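Local coordinates for protein glutamine cyclotransferase (Tannerella forsythia, PDB 6QRO) that probably converts N-terminal glutamine of peptides to pyroglutamate, as a zinc-dependent glutaminyl cyclase of the type II, mammalian-like kind, at residues S33-I38 / D292-I297; A108-R113 / F162-D167; G131-G136 / L206-S211; G213-K218 / I272-P277. All blocks are in the same frame, centred on the assembly; numbering follows the deposited sequence.

Contact 1 of 4, residues S33-I38 / D292-I297; sequences SAYAYI and DTMENI
Tyr35 and Ile38, one helical turn apart on helix 31-43, meet Met294 and Ile297 of the loop that leads into helix 299-314, so this apolar patch fastens the N-terminal helix of the alpha/beta fold to the segment before its C-terminal helix. The aromatic part is a CH-pi contact: Met294 CE lies over one face of the Tyr35 ring, 3.9 Å from its centroid and nearest to CE1. The methionine chain is bent at both chi2 (-51°) and chi3 (-91°), which folds its methyl group onto the phenol. Ile297 brings its CG2 branch obliquely to the same ring, 3.8 Å from Tyr35 CD2. Among the aliphatic contacts, Ile38 divides its branches between the two loop residues. Its CG2 packs on the sulfur, 3.6 Å from Met294 SD, while its CD1 end approaches Ile297 CG2. Leu302 of helix 299-314 also touches Tyr35, Ile38 and Ile297, closing the apolar cluster. Within the loop, Thr293 OG1 accepts from Glu295 N in an ST turn, and Thr293 OG1 in turn donates to Glu295 OE2. The polar link between the segments runs through one water, which lies in the plane of the Tyr35 ring at its edge. That water accepts from Tyr35 OH at 2.9 Å and donates to the backbone oxygens of Met294 and Ile297, at 2.6 Å from Met294 O.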
loop_
_atom_site.group_PDB
_atom_site.type_symbol
_atom_site.label_atom_id
_atom_site.label_comp_id
_atom_site.label_asym_id
_atom_site.label_seq_id
_atom_site.Cartn_x
_atom_site.Cartn_y
_atom_site.Cartn_z
ATOM N N SER A 33 2.955 -9.719 14.383
ATOM C CA SER A 33 4.179 -9.055 13.934
ATOM C C SER A 33 3.869 -7.920 12.964
ATOM O O SER A 33 4.407 -6.819 13.088
ATOM C CB SER A 33 5.132 -10.057 13.291
ATOM O OG SER A 33 6.145 -9.361 12.587
ATOM N N ALA A 34 3.010 -8.179 11.981
ATOM C CA ALA A 34 2.596 -7.120 11.068
ATOM C C ALA A 34 2.012 -5.954 11.849
ATOM O O ALA A 34 2.205 -4.802 11.470
ATOM C CB ALA A 34 1.586 -7.658 10.052
ATOM N N TYR A 35 1.319 -6.250 12.953
ATOM C CA TYR A 35 0.802 -5.216 13.842
ATOM C C TYR A 35 1.935 -4.385 14.442
ATOM O O TYR A 35 1.868 -3.148 14.458
ATOM C CB TYR A 35 -0.047 -5.877 14.951
ATOM C CG TYR A 35 -0.806 -4.897 15.840
ATOM C CD1 TYR A 35 -0.140 -4.085 16.752
ATOM C CD2 TYR A 35 -2.196 -4.769 15.746
ATOM C CE1 TYR A 35 -0.829 -3.169 17.536
ATOM C CE2 TYR A 35 -2.893 -3.850 16.537
ATOM C CZ TYR A 35 -2.198 -3.067 17.429
ATOM O OH TYR A 35 -2.851 -2.155 18.225
ATOM N N ALA A 36 3.002 -5.037 14.910
ATOM C CA ALA A 36 4.130 -4.295 15.476
ATOM C C ALA A 36 4.861 -3.455 14.418
ATOM O O ALA A 36 5.339 -2.361 14.724
ATOM C CB ALA A 36 5.079 -5.264 16.182
ATOM N N TYR A 37 4.949 -3.940 13.178
ATOM C CA TYR A 37 5.562 -3.168 12.099
ATOM C C TYR A 37 4.749 -1.902 11.785
ATOM O O TYR A 37 5.321 -0.839 11.514
ATOM C CB TYR A 37 5.685 -4.040 10.853
ATOM C CG TYR A 37 6.826 -5.033 10.820
ATOM C CD1 TYR A 37 8.117 -4.669 11.179
ATOM C CD2 TYR A 37 6.605 -6.347 10.429
ATOM C CE1 TYR A 37 9.166 -5.597 11.133
ATOM C CE2 TYR A 37 7.637 -7.282 10.390
ATOM C CZ TYR A 37 8.910 -6.895 10.736
ATOM O OH TYR A 37 9.921 -7.819 10.706
ATOM N N ILE A 38 3.413 -2.007 11.784
ATOM C CA ILE A 38 2.566 -0.823 11.668
ATOM C C ILE A 38 2.842 0.137 12.820
ATOM O O ILE A 38 3.017 1.343 12.617
ATOM C CB ILE A 38 1.077 -1.220 11.638
ATOM C CG1 ILE A 38 0.747 -2.106 10.445
ATOM C CG2 ILE A 38 0.177 0.024 11.645
ATOM C CD1 ILE A 38 -0.735 -2.592 10.481
ATOM N N ASP A 292 -7.335 8.399 12.316
ATOM C CA ASP A 292 -6.621 7.280 11.703
ATOM C C ASP A 292 -5.371 6.950 12.531
ATOM O O ASP A 292 -4.239 7.346 12.222
ATOM C CB ASP A 292 -6.316 7.575 10.240
ATOM C CG ASP A 292 -5.774 6.363 9.522
ATOM O OD1 ASP A 292 -5.671 5.301 10.187
ATOM O OD2 ASP A 292 -5.472 6.449 8.306
ATOM N N THR A 293 -5.595 6.235 13.633
ATOM C CA THR A 293 -4.556 5.863 14.591
ATOM C C THR A 293 -4.506 4.344 14.718
ATOM O O THR A 293 -5.264 3.622 14.067
ATOM C CB THR A 293 -4.813 6.488 15.969
ATOM O OG1 THR A 293 -6.037 5.969 16.488
ATOM C CG2 THR A 293 -4.924 8.006 15.881
ATOM N N MET A 294 -3.610 3.867 15.593
ATOM C CA MET A 294 -3.560 2.449 15.929
ATOM C C MET A 294 -4.858 1.956 16.541
ATOM O O MET A 294 -5.124 0.752 16.497
ATOM C CB MET A 294 -2.420 2.168 16.910
ATOM C CG MET A 294 -1.031 2.236 16.334
ATOM S SD MET A 294 -0.963 1.203 14.854
ATOM C CE MET A 294 -0.438 -0.371 15.527
ATOM N N GLU A 295 -5.677 2.864 17.089
ATOM C CA GLU A 295 -6.905 2.475 17.777
ATOM C C GLU A 295 -7.805 1.626 16.889
ATOM O O GLU A 295 -8.571 0.804 17.399
ATOM C CB GLU A 295 -7.660 3.721 18.272
ATOM C CG GLU A 295 -7.049 4.397 19.525
ATOM C CD GLU A 295 -7.524 5.855 19.726
ATOM O OE1 GLU A 295 -7.998 6.208 20.830
ATOM O OE2 GLU A 295 -7.382 6.663 18.780
ATOM N N ASN A 296 -7.690 1.752 15.566
ATOM C CA ASN A 296 -8.570 1.025 14.663
ATOM C C ASN A 296 -7.968 -0.269 14.134
ATOM O O ASN A 296 -8.713 -1.102 13.610
ATOM C CB ASN A 296 -8.920 1.878 13.439
ATOM C CG ASN A 296 -9.513 3.213 13.797
ATOM O OD1 ASN A 296 -10.481 3.301 14.555
ATOM N ND2 ASN A 296 -8.907 4.281 13.265
ATOM N N ILE A 297 -6.663 -0.487 14.297
ATOM C CA ILE A 297 -6.028 -1.628 13.646
ATOM C C ILE A 297 -6.524 -2.922 14.283
ATOM O O ILE A 297 -6.559 -3.055 15.512
ATOM C CB ILE A 297 -4.493 -1.498 13.709
ATOM C CG1 ILE A 297 -4.064 -0.125 13.169
ATOM C CG2 ILE A 297 -3.821 -2.663 12.981
ATOM C CD1 ILE A 297 -4.404 0.140 11.692
HETATM O O HOH W 1 -5.571 -1.517 17.610
#

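Contact 2 of 4, residues A108-R113 / F162-D167; sequences AHWDSR and FFDAED. With ZN (zinc ion), chain E.
Asp111 OD1 is gripped by two donors that reach it from opposite faces of the carboxylate: Glu166 N, 3.0 Å from Asp111 OD1, and the ring nitrogen His109 ND1. The other oxygen, Asp111 OD2, takes Asp167 N on its syn lone pair at 2.9 Å, with an N-H...O angle of 162°. One carboxylate thereby holds two successive peptide nitrogens of the turn carrying a zinc ligand. The Asp111 chi1 of 60° places CG between the residue's own N and carbonyl carbon, facing that turn. Glu166 lies across the His109 ring: its OE1 sits 2.9 Å above the His109 ring plane, over its centre, with the imidazole and carboxylate planes 17° apart, a geometry unsuited to a hydrogen bond. His109 NE2 is hydrogen-bonded instead to OD1 of the zinc ligand Asp134, making His109 a link from Asp111 to the metal shell. Arg113 stretches out along Asp167, and its NH1 meets Asp167 O in the guanidinium plane at 2.9 Å; its NH2 forms a salt bridge with Asp117. Further back, the strands pair in parallel through Phe163 N to Ala108 O (2.8 Å) and Trp110 N to Phe163 O. Trp110 CD1 packs on Phe162 CB, while its NE1 donates to Gln90 O. Asp167 chelates zinc through OD2 at 2.0 Å and OD1 at 2.3 Å. Metal ligands carried on loops at the C-terminal ends of parallel strands are characteristic of the M28 family's zinc site.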
loop_
_atom_site.group_PDB
_atom_site.type_symbol
_atom_site.label_atom_id
_atom_site.label_comp_id
_atom_site.label_asym_id
_atom_site.label_seq_id
_atom_site.Cartn_x
_atom_site.Cartn_y
_atom_site.Cartn_z
ATOM N N ALA A 108 2.467 -1.000 -1.780
ATOM C CA ALA A 108 1.675 -0.185 -0.872
ATOM C C ALA A 108 2.379 1.151 -0.740
ATOM O O ALA A 108 3.573 1.270 -1.015
ATOM C CB ALA A 108 1.487 -0.832 0.500
ATOM N N HIS A 109 1.629 2.159 -0.325
ATOM C CA HIS A 109 2.233 3.450 -0.051
ATOM C C HIS A 109 2.574 3.578 1.429
ATOM O O HIS A 109 1.909 3.004 2.295
ATOM C CB HIS A 109 1.330 4.597 -0.512
ATOM C CG HIS A 109 0.379 5.113 0.526
ATOM N ND1 HIS A 109 0.728 6.082 1.438
ATOM C CD2 HIS A 109 -0.930 4.837 0.750
ATOM C CE1 HIS A 109 -0.320 6.371 2.190
ATOM N NE2 HIS A 109 -1.336 5.621 1.799
ATOM N N TRP A 110 3.674 4.286 1.706
ATOM C CA TRP A 110 4.173 4.376 3.058
ATOM C C TRP A 110 4.175 5.784 3.634
ATOM O O TRP A 110 4.290 5.922 4.855
ATOM C CB TRP A 110 5.594 3.797 3.137
ATOM C CG TRP A 110 6.722 4.608 2.550
ATOM C CD1 TRP A 110 7.152 4.619 1.261
ATOM C CD2 TRP A 110 7.624 5.451 3.283
ATOM N NE1 TRP A 110 8.249 5.450 1.134
ATOM C CE2 TRP A 110 8.562 5.960 2.365
ATOM C CE3 TRP A 110 7.720 5.830 4.628
ATOM C CZ2 TRP A 110 9.586 6.823 2.745
ATOM C CZ3 TRP A 110 8.748 6.684 5.006
ATOM C CH2 TRP A 110 9.662 7.171 4.068
ATOM N N ASP A 111 3.998 6.820 2.816
ATOM C CA ASP A 111 3.920 8.178 3.345
ATOM C C ASP A 111 2.593 8.411 4.069
ATOM O O ASP A 111 1.591 7.724 3.845
ATOM C CB ASP A 111 4.063 9.214 2.223
ATOM C CG ASP A 111 2.980 9.095 1.163
ATOM O OD1 ASP A 111 2.790 7.996 0.607
ATOM O OD2 ASP A 111 2.297 10.111 0.893
ATOM N N SER A 112 2.587 9.431 4.927
ATOM C CA SER A 112 1.373 9.904 5.583
ATOM C C SER A 112 0.965 11.263 5.033
ATOM O O SER A 112 1.815 12.121 4.759
ATOM C CB SER A 112 1.547 9.983 7.095
ATOM O OG SER A 112 1.938 8.726 7.564
ATOM N N ARG A 113 -0.342 11.448 4.897
ATOM C CA ARG A 113 -0.892 12.673 4.336
ATOM C C ARG A 113 -0.543 13.882 5.194
ATOM O O ARG A 113 -0.651 13.826 6.426
ATOM C CB ARG A 113 -2.410 12.560 4.220
ATOM C CG ARG A 113 -3.067 13.819 3.718
ATOM C CD ARG A 113 -4.305 13.443 2.982
ATOM N NE ARG A 113 -5.050 14.559 2.416
ATOM C CZ ARG A 113 -4.634 15.275 1.374
ATOM N NH1 ARG A 113 -3.444 15.032 0.826
ATOM N NH2 ARG A 113 -5.383 16.263 0.904
ATOM N N PHE A 162 7.378 -0.116 -1.747
ATOM C CA PHE A 162 6.730 0.876 -0.900
ATOM C C PHE A 162 6.808 2.218 -1.617
ATOM O O PHE A 162 7.898 2.773 -1.780
ATOM C CB PHE A 162 7.398 0.970 0.474
ATOM C CG PHE A 162 7.433 -0.336 1.236
ATOM C CD1 PHE A 162 6.337 -1.163 1.259
ATOM C CD2 PHE A 162 8.570 -0.726 1.912
ATOM C CE1 PHE A 162 6.358 -2.367 1.960
ATOM C CE2 PHE A 162 8.607 -1.933 2.600
ATOM C CZ PHE A 162 7.485 -2.754 2.625
ATOM N N PHE A 163 5.665 2.733 -2.050
ATOM C CA PHE A 163 5.627 3.987 -2.799
ATOM C C PHE A 163 5.475 5.209 -1.891
ATOM O O PHE A 163 4.617 5.247 -1.001
ATOM C CB PHE A 163 4.503 3.955 -3.837
ATOM C CG PHE A 163 4.821 3.092 -5.020
ATOM C CD1 PHE A 163 6.005 3.277 -5.714
ATOM C CD2 PHE A 163 3.932 2.149 -5.469
ATOM C CE1 PHE A 163 6.312 2.519 -6.809
ATOM C CE2 PHE A 163 4.232 1.371 -6.573
ATOM C CZ PHE A 163 5.433 1.559 -7.244
ATOM N N ASP A 164 6.282 6.222 -2.160
ATOM C CA ASP A 164 6.263 7.475 -1.426
ATOM C C ASP A 164 5.302 8.476 -2.067
ATOM O O ASP A 164 4.872 8.319 -3.216
ATOM C CB ASP A 164 7.674 8.070 -1.374
ATOM C CG ASP A 164 7.890 8.976 -0.181
ATOM O OD1 ASP A 164 6.905 9.305 0.521
ATOM O OD2 ASP A 164 9.054 9.367 0.037
ATOM N N ALA A 165 4.960 9.505 -1.288
ATOM C CA ALA A 165 4.286 10.706 -1.794
ATOM C C ALA A 165 3.011 10.356 -2.557
ATOM O O ALA A 165 2.663 11.005 -3.548
ATOM C CB ALA A 165 5.234 11.550 -2.657
ATOM N N GLU A 166 2.323 9.307 -2.099
ATOM C CA GLU A 166 1.042 8.910 -2.665
ATOM C C GLU A 166 -0.101 9.776 -2.163
ATOM O O GLU A 166 -1.064 10.001 -2.905
ATOM C CB GLU A 166 0.766 7.454 -2.305
ATOM C CG GLU A 166 -0.585 6.870 -2.704
ATOM C CD GLU A 166 -1.643 6.985 -1.577
ATOM O OE1 GLU A 166 -1.331 7.586 -0.529
ATOM O OE2 GLU A 166 -2.768 6.454 -1.722
ATOM N N ASP A 167 -0.009 10.255 -0.917
ATOM C CA ASP A 167 -1.137 10.805 -0.173
ATOM C C ASP A 167 -1.000 12.306 0.072
ATOM O O ASP A 167 -1.517 12.825 1.067
ATOM C CB ASP A 167 -1.293 10.077 1.162
ATOM C CG ASP A 167 -2.720 9.681 1.433
ATOM O OD1 ASP A 167 -3.558 9.849 0.535
ATOM O OD2 ASP A 167 -3.013 9.176 2.511
HETATM ZN ZN ZN E . -4.908 8.675 2.010
HETATM O O HOH W 2 -6.258 7.993 1.113
#

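Contact 3 of 4, residues G131-G136 / L206-S211; sequences GADDGG and LDMVGS. With ZN (zinc ion), chain E.
The zinc site of this M28-type alpha/beta fold is built partly at the start of helix 132-151, and here that helix start rests against the loop leaving strand 203-207. Asp134 binds the metal through OD2, 2.0 Å from zinc, in company with Asp167, His288 and a water. Its other oxygen, OD1, is tied to His109, which would fix the rotation of the carboxylate. Asp134 OD1 also lies 4.1 Å from Asp207 OD1, the two side chains running side by side in the same direction. Met208 flanks the ligand, its CG 3.6 Å from Asp134 CA and its sulfur alongside Asp134 CB and CG. The neighbouring Asp133 points roughly square to Asp134, into the loop. With CG anti to the backbone N (chi1 -169°), it brings OD1 to Gly210 N at 2.7 Å, met on the syn side and 16° out of the carboxylate plane; the N-H...O angle of 137° makes this bond bent. Asp133 OD2 packs against the CB atoms of Met208 and Ser211. From the loop before helix 299-314, Asp292 takes the N-H groups of Asp133 and Asp134 on its two oxygens. A CA-H...O contact runs from Met208 CA to Asp133 O at 3.3 Å. Water joins the segments as well: one molecule lies between Asp133 O and Asp207 OD1, its oxygen 2.9 Å from Asp207 OD1.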
loop_
_atom_site.group_PDB
_atom_site.type_symbol
_atom_site.label_atom_id
_atom_site.label_comp_id
_atom_site.label_asym_id
_atom_site.label_seq_id
_atom_site.Cartn_x
_atom_site.Cartn_y
_atom_site.Cartn_z
ATOM N N GLY A 131 -1.680 8.224 9.790
ATOM C CA GLY A 131 -1.787 7.299 8.680
ATOM C C GLY A 131 -1.509 5.869 9.085
ATOM O O GLY A 131 -0.798 5.147 8.372
ATOM N N ALA A 132 -2.051 5.446 10.231
ATOM C CA ALA A 132 -1.865 4.073 10.683
ATOM C C ALA A 132 -2.486 3.094 9.698
ATOM O O ALA A 132 -1.855 2.121 9.280
ATOM C CB ALA A 132 -2.463 3.894 12.079
ATOM N N ASP A 133 -3.728 3.329 9.320
ATOM C CA ASP A 133 -4.329 2.464 8.322
ATOM C C ASP A 133 -4.017 2.937 6.909
ATOM O O ASP A 133 -3.754 2.128 6.013
ATOM C CB ASP A 133 -5.827 2.396 8.565
ATOM C CG ASP A 133 -6.477 1.334 7.767
ATOM O OD1 ASP A 133 -5.870 0.242 7.634
ATOM O OD2 ASP A 133 -7.606 1.587 7.290
ATOM N N ASP A 134 -4.006 4.250 6.712
ATOM C CA ASP A 134 -3.771 4.856 5.402
ATOM C C ASP A 134 -2.263 5.105 5.259
ATOM O O ASP A 134 -1.730 6.184 5.528
ATOM C CB ASP A 134 -4.642 6.108 5.286
ATOM C CG ASP A 134 -4.533 6.807 3.958
ATOM O OD1 ASP A 134 -3.845 6.284 3.060
ATOM O OD2 ASP A 134 -5.211 7.860 3.809
ATOM N N GLY A 135 -1.561 4.055 4.826
ATOM C CA GLY A 135 -0.112 4.046 4.822
ATOM C C GLY A 135 0.498 2.913 5.628
ATOM O O GLY A 135 1.190 2.063 5.070
ATOM N N GLY A 136 0.248 2.893 6.942
ATOM C CA GLY A 136 0.909 1.929 7.816
ATOM C C GLY A 136 0.492 0.485 7.605
ATOM O O GLY A 136 1.328 -0.421 7.632
ATOM N N LEU A 206 -1.865 -3.225 -1.667
ATOM C CA LEU A 206 -2.536 -3.223 -0.374
ATOM C C LEU A 206 -2.669 -1.784 0.093
ATOM O O LEU A 206 -1.666 -1.072 0.201
ATOM C CB LEU A 206 -1.749 -4.038 0.655
ATOM C CG LEU A 206 -1.422 -5.475 0.273
ATOM C CD1 LEU A 206 -0.644 -6.201 1.383
ATOM C CD2 LEU A 206 -2.749 -6.144 0.063
ATOM N N ASP A 207 -3.899 -1.355 0.362
ATOM C CA ASP A 207 -4.162 0.016 0.789
ATOM C C ASP A 207 -5.279 0.016 1.819
ATOM O O ASP A 207 -6.356 -0.512 1.551
ATOM C CB ASP A 207 -4.537 0.899 -0.407
ATOM C CG ASP A 207 -4.578 2.377 -0.062
ATOM O OD1 ASP A 207 -4.269 2.775 1.080
ATOM O OD2 ASP A 207 -4.928 3.157 -0.957
ATOM N N MET A 208 -5.021 0.587 2.992
ATOM C CA MET A 208 -6.009 0.640 4.074
ATOM C C MET A 208 -6.567 -0.760 4.336
ATOM O O MET A 208 -7.743 -1.074 4.109
ATOM C CB MET A 208 -7.106 1.668 3.784
ATOM C CG MET A 208 -6.621 3.080 4.108
ATOM S SD MET A 208 -7.595 4.460 3.511
ATOM C CE MET A 208 -7.391 4.340 1.760
ATOM N N VAL A 209 -5.650 -1.601 4.815
ATOM C CA VAL A 209 -5.901 -3.025 4.981
ATOM C C VAL A 209 -5.756 -3.412 6.449
ATOM O O VAL A 209 -5.481 -4.574 6.764
ATOM C CB VAL A 209 -4.987 -3.877 4.080
ATOM C CG1 VAL A 209 -5.565 -3.997 2.691
ATOM C CG2 VAL A 209 -3.599 -3.255 3.996
ATOM N N GLY A 210 -6.006 -2.466 7.360
ATOM C CA GLY A 210 -5.939 -2.802 8.775
ATOM C C GLY A 210 -7.104 -2.385 9.661
ATOM O O GLY A 210 -7.076 -2.669 10.860
ATOM N N SER A 211 -8.154 -1.773 9.117
ATOM C CA SER A 211 -9.165 -1.192 9.993
ATOM C C SER A 211 -10.152 -2.250 10.460
ATOM O O SER A 211 -10.453 -3.218 9.753
ATOM C CB SER A 211 -9.931 -0.056 9.313
ATOM O OG SER A 211 -10.655 -0.523 8.185
HETATM ZN ZN ZN E . -4.908 8.675 2.010
HETATM O O HOH W 3 -2.715 1.404 3.068
HETATM O O HOH W 4 -8.832 -1.466 6.764
HETATM O O HOH W 2 -6.258 7.993 1.113
#

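Contact 4 of 4, residues G213-K218 / I272-P277; sequences GATFYK and IINYDP
The chain at 214-217 runs nearly square to that at 272-277, their end-to-end directions 95° apart, and a backbone bond from Tyr275 N to Thr215 O (3.0 Å, nearly straight at 172°) pins the crossing. Beside it, the Asn274 side-chain amide, its CG anti to the backbone N, accepts through OD1 from Thr215 N at 3.2 Å, in the carbonyl plane of the amide. Thr215 OG1 adds a weak bond to Tyr275 O. The aromatic residues pack on both sides of these bonds. Tyr217 and Tyr275 form a T-shaped pair in which the edge of Tyr275 faces the ring of Tyr217, with centroids 4.8 Å apart and planes at 63°; Tyr275 CD2 comes within 3.4 Å of Tyr217 CD1. Phe216 receives Ile272 CG2 over one face, 3.9 Å from the ring centroid, and presents its edge to the backbone at Ile273 O and Asn274 N. Phe246 meets the Phe216 ring edge-to-face. Two waters lie 2.8 Å from Tyr217 O; one accepts from Ile273 N, and the other lies beside Ile273 O. Side chains and waters thus join the strands themselves, while the chain just before strand 216-218 is bonded to the chain just after strand 269-273, the outermost parallel strand of the mixed central sheet of this alpha/beta zinc-enzyme fold.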
loop_
_atom_site.group_PDB
_atom_site.type_symbol
_atom_site.label_atom_id
_atom_site.label_comp_id
_atom_site.label_asym_id
_atom_site.label_seq_id
_atom_site.Cartn_x
_atom_site.Cartn_y
_atom_site.Cartn_z
ATOM N N GLY A 213 -13.435 -4.046 10.949
ATOM C CA GLY A 213 -14.618 -4.163 10.115
ATOM C C GLY A 213 -14.396 -3.930 8.637
ATOM O O GLY A 213 -15.370 -3.777 7.899
ATOM N N ALA A 214 -13.151 -3.888 8.180
ATOM C CA ALA A 214 -12.884 -3.617 6.772
ATOM C C ALA A 214 -13.511 -4.669 5.856
ATOM O O ALA A 214 -13.603 -5.852 6.194
ATOM C CB ALA A 214 -11.371 -3.527 6.534
ATOM N N THR A 215 -13.976 -4.211 4.698
ATOM C CA THR A 215 -14.559 -5.058 3.668
ATOM C C THR A 215 -13.967 -4.613 2.348
ATOM O O THR A 215 -14.139 -3.459 1.950
ATOM C CB THR A 215 -16.103 -4.979 3.633
ATOM O OG1 THR A 215 -16.541 -3.637 3.366
ATOM C CG2 THR A 215 -16.742 -5.500 4.912
ATOM N N PHE A 216 -13.282 -5.522 1.663
ATOM C CA PHE A 216 -12.601 -5.195 0.411
ATOM C C PHE A 216 -13.486 -5.671 -0.734
ATOM O O PHE A 216 -13.541 -6.866 -1.045
ATOM C CB PHE A 216 -11.208 -5.821 0.355
ATOM C CG PHE A 216 -10.396 -5.585 1.585
ATOM C CD1 PHE A 216 -10.052 -4.302 1.964
ATOM C CD2 PHE A 216 -9.992 -6.642 2.380
ATOM C CE1 PHE A 216 -9.303 -4.076 3.100
ATOM C CE2 PHE A 216 -9.241 -6.417 3.530
ATOM C CZ PHE A 216 -8.899 -5.129 3.887
ATOM N N TYR A 217 -14.178 -4.722 -1.360
ATOM C CA TYR A 217 -14.919 -5.013 -2.568
ATOM C C TYR A 217 -13.968 -5.032 -3.752
ATOM O O TYR A 217 -12.835 -4.556 -3.676
ATOM C CB TYR A 217 -16.012 -3.967 -2.810
ATOM C CG TYR A 217 -17.176 -3.979 -1.846
ATOM C CD1 TYR A 217 -16.997 -3.777 -0.483
ATOM C CD2 TYR A 217 -18.469 -4.151 -2.316
ATOM C CE1 TYR A 217 -18.070 -3.762 0.383
ATOM C CE2 TYR A 217 -19.543 -4.132 -1.467
ATOM C CZ TYR A 217 -19.344 -3.942 -0.120
ATOM O OH TYR A 217 -20.437 -3.942 0.711
ATOM N N LYS A 218 -14.442 -5.598 -4.859
ATOM C CA LYS A 218 -13.650 -5.652 -6.080
ATOM C C LYS A 218 -13.666 -4.270 -6.711
ATOM O O LYS A 218 -14.728 -3.772 -7.093
ATOM C CB LYS A 218 -14.210 -6.691 -7.052
ATOM C CG LYS A 218 -14.407 -8.083 -6.453
ATOM C CD LYS A 218 -14.974 -9.059 -7.500
ATOM C CE LYS A 218 -14.823 -10.519 -7.083
ATOM N NZ LYS A 218 -15.596 -11.464 -7.942
ATOM N N ILE A 272 -6.242 -4.099 -3.124
ATOM C CA ILE A 272 -6.984 -4.557 -1.961
ATOM C C ILE A 272 -7.126 -3.308 -1.105
ATOM O O ILE A 272 -6.157 -2.843 -0.504
ATOM C CB ILE A 272 -6.272 -5.699 -1.233
ATOM C CG1 ILE A 272 -5.956 -6.829 -2.222
ATOM C CG2 ILE A 272 -7.156 -6.226 -0.114
ATOM C CD1 ILE A 272 -5.250 -8.054 -1.604
ATOM N N ILE A 273 -8.314 -2.712 -1.111
ATOM C CA ILE A 273 -8.526 -1.408 -0.490
ATOM C C ILE A 273 -9.876 -1.438 0.185
ATOM O O ILE A 273 -10.834 -1.988 -0.361
ATOM C CB ILE A 273 -8.424 -0.239 -1.518
ATOM C CG1 ILE A 273 -8.760 1.107 -0.868
ATOM C CG2 ILE A 273 -9.270 -0.480 -2.776
ATOM C CD1 ILE A 273 -8.438 2.306 -1.740
ATOM N N ASN A 274 -9.949 -0.867 1.387
ATOM C CA ASN A 274 -11.226 -0.827 2.088
ATOM C C ASN A 274 -12.248 -0.048 1.278
ATOM O O ASN A 274 -11.960 1.044 0.776
ATOM C CB ASN A 274 -11.075 -0.201 3.471
ATOM C CG ASN A 274 -12.397 -0.147 4.226
ATOM O OD1 ASN A 274 -13.133 -1.150 4.300
ATOM N ND2 ASN A 274 -12.687 1.005 4.826
ATOM N N TYR A 275 -13.444 -0.610 1.130
ATOM C CA TYR A 275 -14.545 0.140 0.547
ATOM C C TYR A 275 -15.607 0.290 1.621
ATOM O O TYR A 275 -16.149 -0.716 2.101
ATOM C CB TYR A 275 -15.099 -0.573 -0.689
ATOM C CG TYR A 275 -16.314 0.073 -1.319
ATOM C CD1 TYR A 275 -16.174 1.216 -2.090
ATOM C CD2 TYR A 275 -17.574 -0.494 -1.214
ATOM C CE1 TYR A 275 -17.261 1.807 -2.699
ATOM C CE2 TYR A 275 -18.668 0.086 -1.828
ATOM C CZ TYR A 275 -18.505 1.241 -2.572
ATOM O OH TYR A 275 -19.593 1.835 -3.182
ATOM N N ASP A 276 -15.941 1.543 1.962
ATOM C CA ASP A 276 -16.975 1.790 2.962
ATOM C C ASP A 276 -18.207 2.383 2.294
ATOM O O ASP A 276 -18.223 3.581 1.969
ATOM C CB ASP A 276 -16.457 2.710 4.072
ATOM C CG ASP A 276 -17.296 2.630 5.341
ATOM O OD1 ASP A 276 -18.521 2.452 5.246
ATOM O OD2 ASP A 276 -16.738 2.733 6.441
ATOM N N PRO A 277 -19.293 1.617 2.181
ATOM C CA PRO A 277 -20.463 2.079 1.418
ATOM C C PRO A 277 -21.351 3.076 2.145
ATOM O O PRO A 277 -22.269 3.621 1.521
ATOM C CB PRO A 277 -21.214 0.772 1.125
ATOM C CG PRO A 277 -20.826 -0.148 2.234
ATOM C CD PRO A 277 -19.412 0.209 2.601
HETATM O O HOH W 5 -10.216 -4.058 -2.891
HETATM O O HOH W 6 -12.868 -2.007 -2.451
#

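Contacts 2 and 3 form the buried centre and share the zinc: both reach the central sheet, through the neighbouring strands 103-109 and 203-207, and a histidine-aspartate bond ties them directly. Their chemistry is mainly of carboxylates, with backbone N-H groups, a metal and ordered water. Contacts 1 and 4 lie farther out, each centred about 14 Å from the centre of the chain, and differ from each other: contact 1 is apolar with a single bridging water, while contact 4 adds direct backbone and asparagine side-chain bonds to its aromatic packing. Contact 1 nevertheless touches contact 3, through Asp292. Contact 4 joins contact 3 through strand pairing, Asp207 N to Ile272 O.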